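Local structure of type II secretion system protein F (Vibrio cholerae, 3C1Q) at residues T23-G28 and S94-L99; A15-Q20 and R36-Q41. The protein forms part of the inner membrane complex of the type II secretion system, probably serving the energy-dependent export of toxins and proteases from the periplasm. All coordinates share one frame; numbering follows the deposited sequence.

Contact 1. Residues T23-G28 and S94-L99; sequences TLVQSG and SVLERL. With CA (calcium ion), chain G.
Val25 and Leu96 face each other with their CA atoms 8.1 Å apart, where the last turn of helix 11-26 packs against an early turn of helix 92-121. The pairing belongs to the all-helical first cytoplasmic domain of EpsF, and it borders a calcium site shared by two subunits. The apolar part is one meeting: CD1 of Leu96 lies 3.7 Å from CG2 of Val25 and nearly as close to its CB and CG1, so a single methyl of Leu96 touches the whole isopropyl group of Val25. The two side chains cross at about a right angle, and Leu21 and Ala22 also pack on Leu96.

The polar part is a single hydrogen bond between Gln26 and Glu97. Gln26 has CG anti to the carbonyl carbon (chi1 -79°) and an extended chain beyond it, which carries the amide across to Glu97. There Gln26 NE2 gives a short, nearly straight hydrogen bond of 2.6 Å to Glu97 OE1, 170° at the hydrogen. The acceptor lies in the amide plane, although amide and carboxylate planes are 43° apart. NE2 also bonds to Ala22 O, a second hold on its rotation.

Glu97 runs with CG anti to the backbone N and bends at chi2, which brings its carboxylate between amide and metal. Its two oxygens divide the work: OE1 takes the amide on its anti lone pair, whereas OE2 binds the calcium ion. Asp101 of the same chain, Glu43 of the second subunit and three waters also bind the metal. The arrangement is consistent with Gln26 limiting the turn of a metal-binding carboxylate from the second shell.

At the helix end Gly28, with positive phi, completes a Schellman motif. Nearby, Leu24 O accepts from both Ser27 N and Ser27 OG, the hydroxyl lying in the carbonyl plane at 2.5 Å.

Contact 2. Residues A15-Q20 and R36-Q41; sequences ALITRQ and RAVAEQ
Val38 of helix 31-40 points its two methyls at Gln20 and Ile17 of helix 11-26. Its first torsion (chi1 -176°) sets CG1 anti to the backbone N and CG2 anti to the carbonyl carbon, and the two branches divide the opposing surface. Val38 CG2 rests against the root of Gln20, 3.9 Å from Gln20 CB, while Val38 CG1 meets the far end of the same side chain, 3.5 Å from Gln20 OE1. The CG2 methyl of Ile17 approaches Val38 CG1 to 3.8 Å, with the side chains crossing at about a right angle.

Gln20 is extended beyond CG and runs obliquely past the valine, bringing its amide near that of Gln41. The two amide planes stand 80° apart, and NE2 of Gln20 is 3.4 Å from OE1 of Gln41 at an angle too poor for a hydrogen bond. Water joins the two segments instead. One molecule donates to Gln20 OE1 at 2.7 Å and to Val38 O; another accepts from Gln20 NE2 and donates to Gln41 O at 2.8 Å. The buried Gln20 amide is therefore served at both its oxygen and its nitrogen. NE2 also bonds to Thr23 OG1 of the second subunit, and Gln41 NE2 to Thr23 O of that subunit, so both glutamines are drawn into the dimer interface.

The pairing joins the first two helices of the domain, consecutive and linked by a short loop. Helix 45-59 covers its apolar side, with Ile47 and Met50 against Ile17 and Leu51 against Val38, while on another side of helix 11-26 Thr18 packs on Leu99 and Ala100 of helix 92-121.

Helix 11-26 serves both contacts, meeting helix 92-121 in contact 1 and helix 31-40 in contact 2. Contact 2 is the more deeply buried; contact 1 is only partly buried and lies farther from the chain centre, beside the calcium. Their chemistry differs accordingly: a direct amide-carboxylate bond next to a metal in one, two bridging waters beside a valine in the other. The contacts touch through a salt bridge, Arg19 NH1 to Glu97 OE2 at 2.9 Å, and through Leu24 CD1, which packs on Ala37 and Val38. Residues from both contacts meet at the dimer interface.

Contact 1. Residues T23-G28 and S94-L99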
loop_
_atom_site.group_PDB
_atom_site.type_symbol
_atom_site.label_atom_id
_atom_site.label_comp_id
_atom_site.label_asym_id
_atom_site.label_seq_id
_atom_site.Cartn_x
_atom_site.Cartn_y
_atom_site.Cartn_z
ATOM N N THR B 23 5.515 -1.086 -4.183
ATOM C CA THR B 23 5.165 0.276 -4.537
ATOM C C THR B 23 6.386 1.183 -4.564
ATOM O O THR B 23 6.583 1.989 -5.488
ATOM C CB THR B 23 4.083 0.816 -3.563
ATOM O OG1 THR B 23 2.919 -0.030 -3.663
ATOM C CG2 THR B 23 3.693 2.229 -3.896
ATOM N N LEU B 24 7.216 1.039 -3.553
ATOM C CA LEU B 24 8.426 1.838 -3.447
ATOM C C LEU B 24 9.455 1.453 -4.518
ATOM O O LEU B 24 9.980 2.315 -5.204
ATOM C CB LEU B 24 8.999 1.706 -2.041
ATOM C CG LEU B 24 8.121 2.281 -0.923
ATOM C CD1 LEU B 24 8.613 1.818 0.465
ATOM C CD2 LEU B 24 8.048 3.797 -0.969
ATOM N N VAL B 25 9.708 0.171 -4.683
ATOM C CA VAL B 25 10.671 -0.286 -5.665
ATOM C C VAL B 25 10.293 0.148 -7.088
ATOM O O VAL B 25 11.157 0.546 -7.876
ATOM C CB VAL B 25 10.883 -1.804 -5.571
ATOM C CG1 VAL B 25 11.649 -2.303 -6.781
ATOM C CG2 VAL B 25 11.607 -2.148 -4.271
ATOM N N GLN B 26 9.006 0.065 -7.415
ATOM C CA GLN B 26 8.549 0.438 -8.757
ATOM C C GLN B 26 8.628 1.930 -9.028
ATOM O O GLN B 26 8.643 2.342 -10.191
ATOM C CB GLN B 26 7.139 -0.085 -9.010
ATOM C CG GLN B 26 7.149 -1.550 -9.360
ATOM C CD GLN B 26 5.781 -2.128 -9.426
ATOM O OE1 GLN B 26 5.253 -2.396 -10.520
ATOM N NE2 GLN B 26 5.168 -2.307 -8.271
ATOM N N SER B 27 8.726 2.733 -7.968
ATOM C CA SER B 27 8.931 4.179 -8.109
ATOM C C SER B 27 10.363 4.557 -8.478
ATOM O O SER B 27 10.630 5.721 -8.811
ATOM C CB SER B 27 8.555 4.896 -6.814
ATOM O OG SER B 27 9.557 4.702 -5.826
ATOM N N GLY B 28 11.274 3.591 -8.396
ATOM C CA GLY B 28 12.671 3.784 -8.747
ATOM C C GLY B 28 13.572 4.016 -7.546
ATOM O O GLY B 28 14.780 4.212 -7.684
ATOM N N SER B 94 8.990 -5.835 -11.210
ATOM C CA SER B 94 7.763 -6.503 -11.675
ATOM C C SER B 94 7.461 -7.788 -10.896
ATOM O O SER B 94 6.294 -8.131 -10.726
ATOM C CB SER B 94 7.824 -6.796 -13.175
ATOM O OG SER B 94 9.025 -7.426 -13.530
ATOM N N VAL B 95 8.495 -8.507 -10.472
ATOM C CA VAL B 95 8.317 -9.687 -9.620
ATOM C C VAL B 95 7.702 -9.283 -8.280
ATOM O O VAL B 95 6.756 -9.929 -7.815
ATOM C CB VAL B 95 9.617 -10.494 -9.437
ATOM C CG1 VAL B 95 9.444 -11.592 -8.374
ATOM C CG2 VAL B 95 10.047 -11.131 -10.771
ATOM N N LEU B 96 8.185 -8.184 -7.687
ATOM C CA LEU B 96 7.576 -7.692 -6.450
ATOM C C LEU B 96 6.109 -7.331 -6.662
ATOM O O LEU B 96 5.258 -7.631 -5.812
ATOM C CB LEU B 96 8.360 -6.511 -5.852
ATOM C CG LEU B 96 9.681 -6.864 -5.186
ATOM C CD1 LEU B 96 10.414 -5.600 -4.780
ATOM C CD2 LEU B 96 9.462 -7.795 -3.968
ATOM N N GLU B 97 5.802 -6.682 -7.775
ATOM C CA GLU B 97 4.406 -6.346 -8.088
ATOM C C GLU B 97 3.556 -7.616 -8.088
ATOM O O GLU B 97 2.462 -7.650 -7.506
ATOM C CB GLU B 97 4.297 -5.649 -9.446
ATOM C CG GLU B 97 2.863 -5.289 -9.853
ATOM C CD GLU B 97 2.159 -4.425 -8.829
ATOM O OE1 GLU B 97 2.822 -3.526 -8.230
ATOM O OE2 GLU B 97 0.942 -4.650 -8.614
ATOM N N ARG B 98 4.037 -8.654 -8.767
ATOM C CA ARG B 98 3.295 -9.924 -8.815
ATOM C C ARG B 98 3.157 -10.562 -7.438
ATOM O O ARG B 98 2.096 -11.123 -7.113
ATOM C CB ARG B 98 3.928 -10.889 -9.799
ATOM C CG ARG B 98 3.723 -10.458 -11.255
ATOM C CD ARG B 98 3.771 -11.636 -12.205
ATOM N NE ARG B 98 5.133 -12.105 -12.395
ATOM C CZ ARG B 98 6.046 -11.476 -13.136
ATOM N NH1 ARG B 98 5.755 -10.342 -13.774
ATOM N NH2 ARG B 98 7.254 -11.988 -13.248
ATOM N N LEU B 99 4.206 -10.464 -6.614
ATOM C CA LEU B 99 4.136 -11.002 -5.252
ATOM C C LEU B 99 3.118 -10.206 -4.410
ATOM O O LEU B 99 2.365 -10.774 -3.629
ATOM C CB LEU B 99 5.515 -10.954 -4.596
ATOM C CG LEU B 99 6.460 -12.051 -5.044
ATOM C CD1 LEU B 99 7.922 -11.689 -4.685
ATOM C CD2 LEU B 99 6.059 -13.422 -4.439
HETATM CA CA CA G . -0.966 -5.135 -9.746
HETATM O O HOH W 1 -0.553 -3.027 -10.948
HETATM O O HOH W 2 -0.029 -5.853 -11.938
HETATM O O HOH W 3 -2.106 -3.639 -8.289
#

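Contact 2. Residues A15-Q20 and R36-Q41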
loop_
_atom_site.group_PDB
_atom_site.type_symbol
_atom_site.label_atom_id
_atom_site.label_comp_id
_atom_site.label_asym_id
_atom_site.label_seq_id
_atom_site.Cartn_x
_atom_site.Cartn_y
_atom_site.Cartn_z
ATOM N N ALA B 15 0.788 -9.184 3.207
ATOM C CA ALA B 15 0.234 -8.415 2.099
ATOM C C ALA B 15 0.635 -6.943 2.170
ATOM O O ALA B 15 0.972 -6.329 1.146
ATOM C CB ALA B 15 -1.276 -8.552 2.071
ATOM N N LEU B 16 0.612 -6.396 3.378
ATOM C CA LEU B 16 0.932 -5.000 3.590
ATOM C C LEU B 16 2.382 -4.756 3.198
ATOM O O LEU B 16 2.658 -3.902 2.341
ATOM C CB LEU B 16 0.694 -4.618 5.044
ATOM C CG LEU B 16 1.173 -3.243 5.517
ATOM C CD1 LEU B 16 0.512 -2.135 4.699
ATOM C CD2 LEU B 16 0.913 -3.076 7.008
ATOM N N ILE B 17 3.319 -5.477 3.825
ATOM C CA ILE B 17 4.733 -5.179 3.551
ATOM C C ILE B 17 5.092 -5.480 2.109
ATOM O O ILE B 17 5.930 -4.789 1.528
ATOM C CB ILE B 17 5.713 -5.844 4.569
ATOM C CG1 ILE B 17 5.648 -7.379 4.499
ATOM C CG2 ILE B 17 5.445 -5.304 5.994
ATOM C CD1 ILE B 17 6.655 -8.141 5.457
ATOM N N THR B 18 4.461 -6.488 1.503
ATOM C CA THR B 18 4.809 -6.829 0.113
ATOM C C THR B 18 4.314 -5.734 -0.853
ATOM O O THR B 18 5.038 -5.315 -1.764
ATOM C CB THR B 18 4.291 -8.238 -0.279
ATOM O OG1 THR B 18 4.806 -9.218 0.644
ATOM C CG2 THR B 18 4.733 -8.603 -1.668
ATOM N N ARG B 19 3.108 -5.236 -0.600
ATOM C CA ARG B 19 2.564 -4.119 -1.388
ATOM C C ARG B 19 3.402 -2.863 -1.215
ATOM O O ARG B 19 3.764 -2.218 -2.187
ATOM C CB ARG B 19 1.109 -3.847 -1.037
ATOM C CG ARG B 19 0.505 -2.631 -1.773
ATOM C CD ARG B 19 0.543 -2.788 -3.258
ATOM N NE ARG B 19 -0.345 -3.872 -3.706
ATOM C CZ ARG B 19 -0.303 -4.391 -4.933
ATOM N NH1 ARG B 19 0.585 -3.940 -5.810
ATOM N NH2 ARG B 19 -1.139 -5.359 -5.286
ATOM N N GLN B 20 3.767 -2.541 0.020
ATOM C CA GLN B 20 4.587 -1.358 0.274
ATOM C C GLN B 20 5.945 -1.477 -0.414
ATOM O O GLN B 20 6.387 -0.541 -1.082
ATOM C CB GLN B 20 4.774 -1.130 1.770
ATOM C CG GLN B 20 3.479 -0.810 2.511
ATOM C CD GLN B 20 3.690 -0.616 3.992
ATOM O OE1 GLN B 20 4.177 -1.518 4.684
ATOM N NE2 GLN B 20 3.339 0.576 4.494
ATOM N N ARG B 36 14.033 0.569 4.332
ATOM C CA ARG B 36 13.997 1.509 5.456
ATOM C C ARG B 36 12.589 2.070 5.673
ATOM O O ARG B 36 12.089 2.079 6.787
ATOM C CB ARG B 36 14.979 2.655 5.250
ATOM C CG ARG B 36 15.059 3.610 6.453
ATOM C CD ARG B 36 15.706 4.920 6.112
ATOM N NE ARG B 36 17.166 4.868 6.165
ATOM C CZ ARG B 36 17.923 5.320 7.174
ATOM N NH1 ARG B 36 17.383 5.846 8.275
ATOM N NH2 ARG B 36 19.245 5.236 7.095
ATOM N N ALA B 37 11.966 2.561 4.604
ATOM C CA ALA B 37 10.623 3.106 4.671
ATOM C C ALA B 37 9.614 2.088 5.190
ATOM O O ALA B 37 8.819 2.408 6.083
ATOM C CB ALA B 37 10.193 3.640 3.276
ATOM N N VAL B 38 9.633 0.861 4.669
ATOM C CA VAL B 38 8.646 -0.138 5.112
ATOM C C VAL B 38 8.841 -0.429 6.629
ATOM O O VAL B 38 7.860 -0.503 7.397
ATOM C CB VAL B 38 8.675 -1.450 4.242
ATOM C CG1 VAL B 38 7.566 -2.403 4.674
ATOM C CG2 VAL B 38 8.537 -1.111 2.741
ATOM N N ALA B 39 10.094 -0.507 7.063
ATOM C CA ALA B 39 10.426 -0.674 8.475
ATOM C C ALA B 39 9.876 0.458 9.340
ATOM O O ALA B 39 9.211 0.209 10.345
ATOM C CB ALA B 39 11.952 -0.768 8.675
ATOM N N GLU B 40 10.175 1.694 8.949
ATOM C CA GLU B 40 9.767 2.888 9.698
ATOM C C GLU B 40 8.263 2.992 9.828
ATOM O O GLU B 40 7.770 3.580 10.784
ATOM C CB GLU B 40 10.222 4.146 8.964
ATOM C CG GLU B 40 11.712 4.396 8.943
ATOM C CD GLU B 40 12.106 5.516 7.978
ATOM O OE1 GLU B 40 11.335 5.826 7.040
ATOM O OE2 GLU B 40 13.205 6.088 8.154
ATOM N N GLN B 41 7.553 2.471 8.827
ATOM C CA GLN B 41 6.099 2.561 8.772
ATOM C C GLN B 41 5.353 1.398 9.445
ATOM O O GLN B 41 4.136 1.389 9.483
ATOM C CB GLN B 41 5.639 2.720 7.317
ATOM C CG GLN B 41 6.126 4.022 6.679
ATOM C CD GLN B 41 5.800 4.108 5.216
ATOM O OE1 GLN B 41 4.768 3.598 4.771
ATOM N NE2 GLN B 41 6.683 4.743 4.444
HETATM O O HOH W 4 2.235 0.777 7.526
HETATM O O HOH W 5 5.055 -1.265 7.177
#